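Local coordinates for 2-keto acid:ferredoxin oxidoreductase subunit alpha (Pyrococcus furiosus, PDB 4WBX), which probably catalyses, as one subunit of a heterotetramer, the ferredoxin-dependent oxidative decarboxylation of 2-oxoglutarate to succinyl-CoA, at residues A[47-52]-A[119-124]; A[153-158]-A[179-184]. One frame throughout, in Å; residues are numbered along the deposited sequence.

Contact 1 (A[47-52]-A[119-124]); sequences TPASEI and VDVQRS
The ring of Pro-48 and the side chain of Val-121 run antiparallel alongside one another, the ring carbon CG of Pro-48 resting 3.4 Å from CG1 of Val-121. The valine divides its two methyls between neighbouring residues: with CG1 anti to the backbone N (chi1 -168°) it meets the proline, while CG2 turns to Ala-49, whose CB is 4.0 Å from it. A cis peptide precedes Pro-48, in the turn leading into helix 50-59. One helical turn further on, the ends of Ile-52 and Val-119 meet head-on, CD1 of the isoleucine lying 3.9 Å from CG1 of the valine. The contact is thus carried by methyl and ring carbons. At its outer end the long chain of Arg-123, bent at chi2 and chi3, leaves NH1 4.0 Å from the carbonyl O of Thr-47, too long for a hydrogen bond, with the oxygen oblique to the guanidinium plane. Helix 187-191 also packs on Pro-48, through Ala-187 and His-191, and the carbonyl of Val-121 is hydrogen-bonded to Ser-95 OG. The contact packs the loop before helix 50-59 and its first turn on strand 116-122, an inner strand of the sheet, as in the alpha/beta fold of the thiamine diphosphate-binding family to which this region belongs.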
loop_
_atom_site.group_PDB
_atom_site.type_symbol
_atom_site.label_atom_id
_atom_site.label_comp_id
_atom_site.label_asym_id
_atom_site.label_seq_id
_atom_site.Cartn_x
_atom_site.Cartn_y
_atom_site.Cartn_z
ATOM N N THR A 47 3.542 -9.815 16.667
ATOM C CA THR A 47 2.977 -10.782 17.608
ATOM C C THR A 47 1.554 -11.173 17.174
ATOM O O THR A 47 0.726 -10.317 16.863
ATOM C CB THR A 47 2.976 -10.226 19.072
ATOM O OG1 THR A 47 4.165 -9.457 19.296
ATOM C CG2 THR A 47 2.918 -11.358 20.102
ATOM N N PRO A 48 1.255 -12.476 17.167
ATOM C CA PRO A 48 2.115 -13.592 17.563
ATOM C C PRO A 48 2.624 -14.432 16.391
ATOM O O PRO A 48 2.655 -15.663 16.493
ATOM C CB PRO A 48 1.186 -14.420 18.448
ATOM C CG PRO A 48 -0.132 -14.243 17.803
ATOM C CD PRO A 48 -0.153 -12.892 17.107
ATOM N N ALA A 49 3.006 -13.777 15.299
ATOM C CA ALA A 49 3.586 -14.454 14.139
ATOM C C ALA A 49 5.111 -14.312 14.164
ATOM O O ALA A 49 5.831 -15.120 13.572
ATOM C CB ALA A 49 3.000 -13.888 12.827
ATOM N N SER A 50 5.589 -13.292 14.879
ATOM C CA SER A 50 7.014 -12.987 14.988
ATOM C C SER A 50 7.877 -14.162 15.471
ATOM O O SER A 50 9.096 -14.144 15.283
ATOM C CB SER A 50 7.225 -11.781 15.916
ATOM O OG SER A 50 6.578 -11.944 17.167
ATOM N N GLU A 51 7.263 -15.174 16.088
ATOM C CA GLU A 51 7.995 -16.380 16.472
ATOM C C GLU A 51 8.180 -17.321 15.278
ATOM O O GLU A 51 9.209 -18.002 15.192
ATOM C CB GLU A 51 7.293 -17.110 17.623
ATOM C CG GLU A 51 7.272 -16.369 18.964
ATOM C CD GLU A 51 6.170 -15.311 19.039
ATOM O OE1 GLU A 51 5.478 -15.086 18.018
ATOM O OE2 GLU A 51 5.991 -14.707 20.123
ATOM N N ILE A 52 7.190 -17.354 14.370
ATOM C CA ILE A 52 7.303 -18.076 13.097
ATOM C C ILE A 52 8.476 -17.508 12.324
ATOM O O ILE A 52 9.289 -18.238 11.747
ATOM C CB ILE A 52 6.014 -17.964 12.215
ATOM C CG1 ILE A 52 4.791 -18.517 12.937
ATOM C CG2 ILE A 52 6.185 -18.684 10.855
ATOM C CD1 ILE A 52 3.594 -18.745 12.051
ATOM N N VAL A 119 -0.262 -17.999 6.631
ATOM C CA VAL A 119 -0.671 -18.239 7.987
ATOM C C VAL A 119 -1.301 -16.987 8.569
ATOM O O VAL A 119 -0.651 -15.950 8.683
ATOM C CB VAL A 119 0.506 -18.676 8.869
ATOM C CG1 VAL A 119 0.053 -18.834 10.314
ATOM C CG2 VAL A 119 1.073 -19.964 8.369
ATOM N N ASP A 120 -2.570 -17.076 8.938
ATOM C CA ASP A 120 -3.210 -15.979 9.665
ATOM C C ASP A 120 -3.279 -16.368 11.139
ATOM O O ASP A 120 -4.030 -17.254 11.534
ATOM C CB ASP A 120 -4.610 -15.673 9.113
ATOM C CG ASP A 120 -5.339 -14.600 9.925
ATOM O OD1 ASP A 120 -4.673 -13.762 10.547
ATOM O OD2 ASP A 120 -6.586 -14.590 9.947
ATOM N N VAL A 121 -2.465 -15.715 11.949
ATOM C CA VAL A 121 -2.455 -16.001 13.361
ATOM C C VAL A 121 -3.423 -15.069 14.071
ATOM O O VAL A 121 -3.096 -13.910 14.327
ATOM C CB VAL A 121 -1.065 -15.840 13.957
ATOM C CG1 VAL A 121 -1.060 -16.440 15.339
ATOM C CG2 VAL A 121 -0.036 -16.528 13.090
ATOM N N GLN A 122 -4.606 -15.581 14.394
ATOM C CA GLN A 122 -5.681 -14.762 14.955
ATOM C C GLN A 122 -5.367 -14.201 16.344
ATOM O O GLN A 122 -4.587 -14.783 17.092
ATOM C CB GLN A 122 -6.962 -15.578 15.002
ATOM C CG GLN A 122 -7.796 -15.432 13.764
ATOM C CD GLN A 122 -8.810 -16.550 13.588
ATOM O OE1 GLN A 122 -9.988 -16.291 13.337
ATOM N NE2 GLN A 122 -8.349 -17.803 13.686
ATOM N N ARG A 123 -5.997 -13.082 16.698
ATOM C CA ARG A 123 -5.563 -12.329 17.874
ATOM C C ARG A 123 -6.662 -11.411 18.423
ATOM O O ARG A 123 -7.639 -11.114 17.740
ATOM C CB ARG A 123 -4.309 -11.511 17.516
ATOM C CG ARG A 123 -3.809 -10.552 18.591
ATOM C CD ARG A 123 -3.224 -9.256 18.011
ATOM N NE ARG A 123 -3.854 -8.862 16.753
ATOM C CZ ARG A 123 -3.277 -8.092 15.839
ATOM N NH1 ARG A 123 -2.051 -7.625 16.017
ATOM N NH2 ARG A 123 -3.934 -7.795 14.744
ATOM N N SER A 124 -6.495 -10.985 19.672
ATOM C CA SER A 124 -7.364 -10.010 20.314
ATOM C C SER A 124 -6.596 -8.733 20.611
ATOM O O SER A 124 -5.486 -8.787 21.147
ATOM C CB SER A 124 -7.936 -10.589 21.607
ATOM O OG SER A 124 -8.065 -9.590 22.600
#

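Contact 2 (A[153-158]-A[179-184]); sequences IVLSPS and TPVILL
Peptide groups of Ile-153, Leu-155, Ile-182 and Leu-184 meet between two parallel neighbours of a mixed sheet, with Val-154 and Ile-182 on one face and Ile-153, Leu-155, Val-181 and Leu-183 on the other. Strand 116-122 flanks this pair beside 180-186, and strand 324-329 flanks it beside 153-155. The two strands are the halves of a beta-alpha-beta crossover, whose helix 160-176 covers the face of Val-181 and Leu-183. The Ile-182 N-H points almost straight at Ile-153 O (2.9 Å, 172° at the hydrogen), though it lies tilted 22° from the carbonyl plane. The return bond, Leu-155 N to Ile-182 O, runs nearly along the carbonyl axis at 2.9 Å, and that same oxygen also takes a CA-H contact from Val-154 at 3.2 Å. The branches of Val-154 and Ile-182 stand abreast, while CG1 of Val-154 reaches on to CB of Leu-184. Just ahead of the strand, the Thr-179 side chain runs roughly perpendicular to that of Ile-153, its CG2 3.8 Å from CD1 of the isoleucine. OG1 of Thr-179, anti to the backbone N (chi1 169°), donates to Pro-180 O at 2.8 Å. An alanine here lacks both CG2 and OG1, and the change would probably open a gap at the end of Ile-153 and leave the Pro-180 carbonyl without this donor. Leu-184 N to Leu-155 O completes the last bridge; past it, CD of the Pro-157 ring sits 3.2 Å from Leu-184 O.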
loop_
_atom_site.group_PDB
_atom_site.type_symbol
_atom_site.label_atom_id
_atom_site.label_comp_id
_atom_site.label_asym_id
_atom_site.label_seq_id
_atom_site.Cartn_x
_atom_site.Cartn_y
_atom_site.Cartn_z
ATOM N N ILE A 153 -8.536 -22.979 0.088
ATOM C CA ILE A 153 -8.590 -23.892 1.207
ATOM C C ILE A 153 -8.194 -23.201 2.508
ATOM O O ILE A 153 -7.310 -22.347 2.534
ATOM C CB ILE A 153 -7.694 -25.087 0.917
ATOM C CG1 ILE A 153 -8.079 -25.654 -0.460
ATOM C CG2 ILE A 153 -7.810 -26.118 2.022
ATOM C CD1 ILE A 153 -7.082 -26.599 -1.029
ATOM N N VAL A 154 -8.889 -23.552 3.577
ATOM C CA VAL A 154 -8.633 -23.005 4.903
ATOM C C VAL A 154 -8.617 -24.123 5.960
ATOM O O VAL A 154 -9.577 -24.886 6.091
ATOM C CB VAL A 154 -9.695 -21.974 5.276
ATOM C CG1 VAL A 154 -9.454 -21.416 6.679
ATOM C CG2 VAL A 154 -9.738 -20.887 4.234
ATOM N N LEU A 155 -7.520 -24.212 6.706
ATOM C CA LEU A 155 -7.322 -25.268 7.692
ATOM C C LEU A 155 -7.164 -24.671 9.063
ATOM O O LEU A 155 -6.613 -23.575 9.220
ATOM C CB LEU A 155 -6.099 -26.106 7.347
ATOM C CG LEU A 155 -6.156 -26.637 5.909
ATOM C CD1 LEU A 155 -4.967 -27.515 5.574
ATOM C CD2 LEU A 155 -7.444 -27.379 5.632
ATOM N N SER A 156 -7.652 -25.399 10.062
ATOM C CA SER A 156 -7.656 -24.896 11.421
ATOM C C SER A 156 -7.070 -25.903 12.403
ATOM O O SER A 156 -7.677 -26.929 12.677
ATOM C CB SER A 156 -9.076 -24.537 11.832
ATOM O OG SER A 156 -9.069 -23.945 13.114
ATOM N N PRO A 157 -5.890 -25.600 12.952
ATOM C CA PRO A 157 -5.220 -26.540 13.854
ATOM C C PRO A 157 -5.709 -26.392 15.295
ATOM O O PRO A 157 -5.878 -25.264 15.771
ATOM C CB PRO A 157 -3.756 -26.138 13.723
ATOM C CG PRO A 157 -3.830 -24.603 13.541
ATOM C CD PRO A 157 -5.155 -24.324 12.836
ATOM N N SER A 158 -5.942 -27.506 15.984
ATOM C CA SER A 158 -6.427 -27.449 17.368
ATOM C C SER A 158 -5.302 -27.719 18.371
ATOM O O SER A 158 -5.375 -27.305 19.526
ATOM C CB SER A 158 -7.573 -28.440 17.583
ATOM O OG SER A 158 -8.154 -28.260 18.859
ATOM N N THR A 179 -3.328 -23.940 -5.630
ATOM C CA THR A 179 -4.116 -22.892 -5.005
ATOM C C THR A 179 -3.379 -22.285 -3.803
ATOM O O THR A 179 -2.463 -22.909 -3.264
ATOM C CB THR A 179 -5.461 -23.435 -4.531
ATOM O OG1 THR A 179 -6.090 -22.455 -3.710
ATOM C CG2 THR A 179 -5.236 -24.661 -3.687
ATOM N N PRO A 180 -3.759 -21.065 -3.382
ATOM C CA PRO A 180 -3.230 -20.633 -2.086
ATOM C C PRO A 180 -3.844 -21.471 -0.995
ATOM O O PRO A 180 -4.973 -21.917 -1.183
ATOM C CB PRO A 180 -3.696 -19.180 -1.962
ATOM C CG PRO A 180 -4.050 -18.762 -3.323
ATOM C CD PRO A 180 -4.502 -19.989 -4.055
ATOM N N VAL A 181 -3.141 -21.706 0.108
ATOM C CA VAL A 181 -3.800 -22.334 1.240
ATOM C C VAL A 181 -3.656 -21.465 2.456
ATOM O O VAL A 181 -2.579 -20.974 2.735
ATOM C CB VAL A 181 -3.242 -23.725 1.543
ATOM C CG1 VAL A 181 -4.032 -24.348 2.686
ATOM C CG2 VAL A 181 -3.336 -24.603 0.292
ATOM N N ILE A 182 -4.746 -21.268 3.180
ATOM C CA ILE A 182 -4.672 -20.523 4.423
ATOM C C ILE A 182 -4.703 -21.413 5.661
ATOM O O ILE A 182 -5.655 -22.167 5.884
ATOM C CB ILE A 182 -5.806 -19.539 4.521
ATOM C CG1 ILE A 182 -5.746 -18.608 3.313
ATOM C CG2 ILE A 182 -5.722 -18.772 5.855
ATOM C CD1 ILE A 182 -6.673 -17.413 3.457
ATOM N N LEU A 183 -3.656 -21.316 6.471
ATOM C CA LEU A 183 -3.618 -22.012 7.742
ATOM C C LEU A 183 -4.138 -21.048 8.764
ATOM O O LEU A 183 -3.444 -20.115 9.151
ATOM C CB LEU A 183 -2.207 -22.451 8.086
ATOM C CG LEU A 183 -2.014 -23.155 9.420
ATOM C CD1 LEU A 183 -2.734 -24.473 9.399
ATOM C CD2 LEU A 183 -0.538 -23.352 9.670
ATOM N N LEU A 184 -5.373 -21.237 9.187
ATOM C CA LEU A 184 -5.990 -20.258 10.064
ATOM C C LEU A 184 -5.839 -20.656 11.555
ATOM O O LEU A 184 -6.511 -21.570 12.054
ATOM C CB LEU A 184 -7.458 -20.098 9.673
ATOM C CG LEU A 184 -8.207 -19.091 10.526
ATOM C CD1 LEU A 184 -7.555 -17.716 10.414
ATOM C CD2 LEU A 184 -9.669 -19.063 10.123
#

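How the contacts relate
Read from the N terminus, the chain closes contact 1 first, where strand 116-122 returns to the start of helix 50-59 after 66 intervening residues that include strands 66-69 and 90-94. Contact 2 then opens and closes a much shorter loop, 20 residues that are mostly helix 160-176. The two loops stand in series, neither nested nor crossed. Their centres lie about 14 Å apart, yet they join directly because strands 116-122 and 180-186 are neighbours in one sheet: Asp-120 N probably hydrogen-bonds to Leu-183 O at 3.2 Å. The pair illustrates how helices and strands distant in sequence are gathered round one mixed sheet, parallel from 66-69 through 153-155.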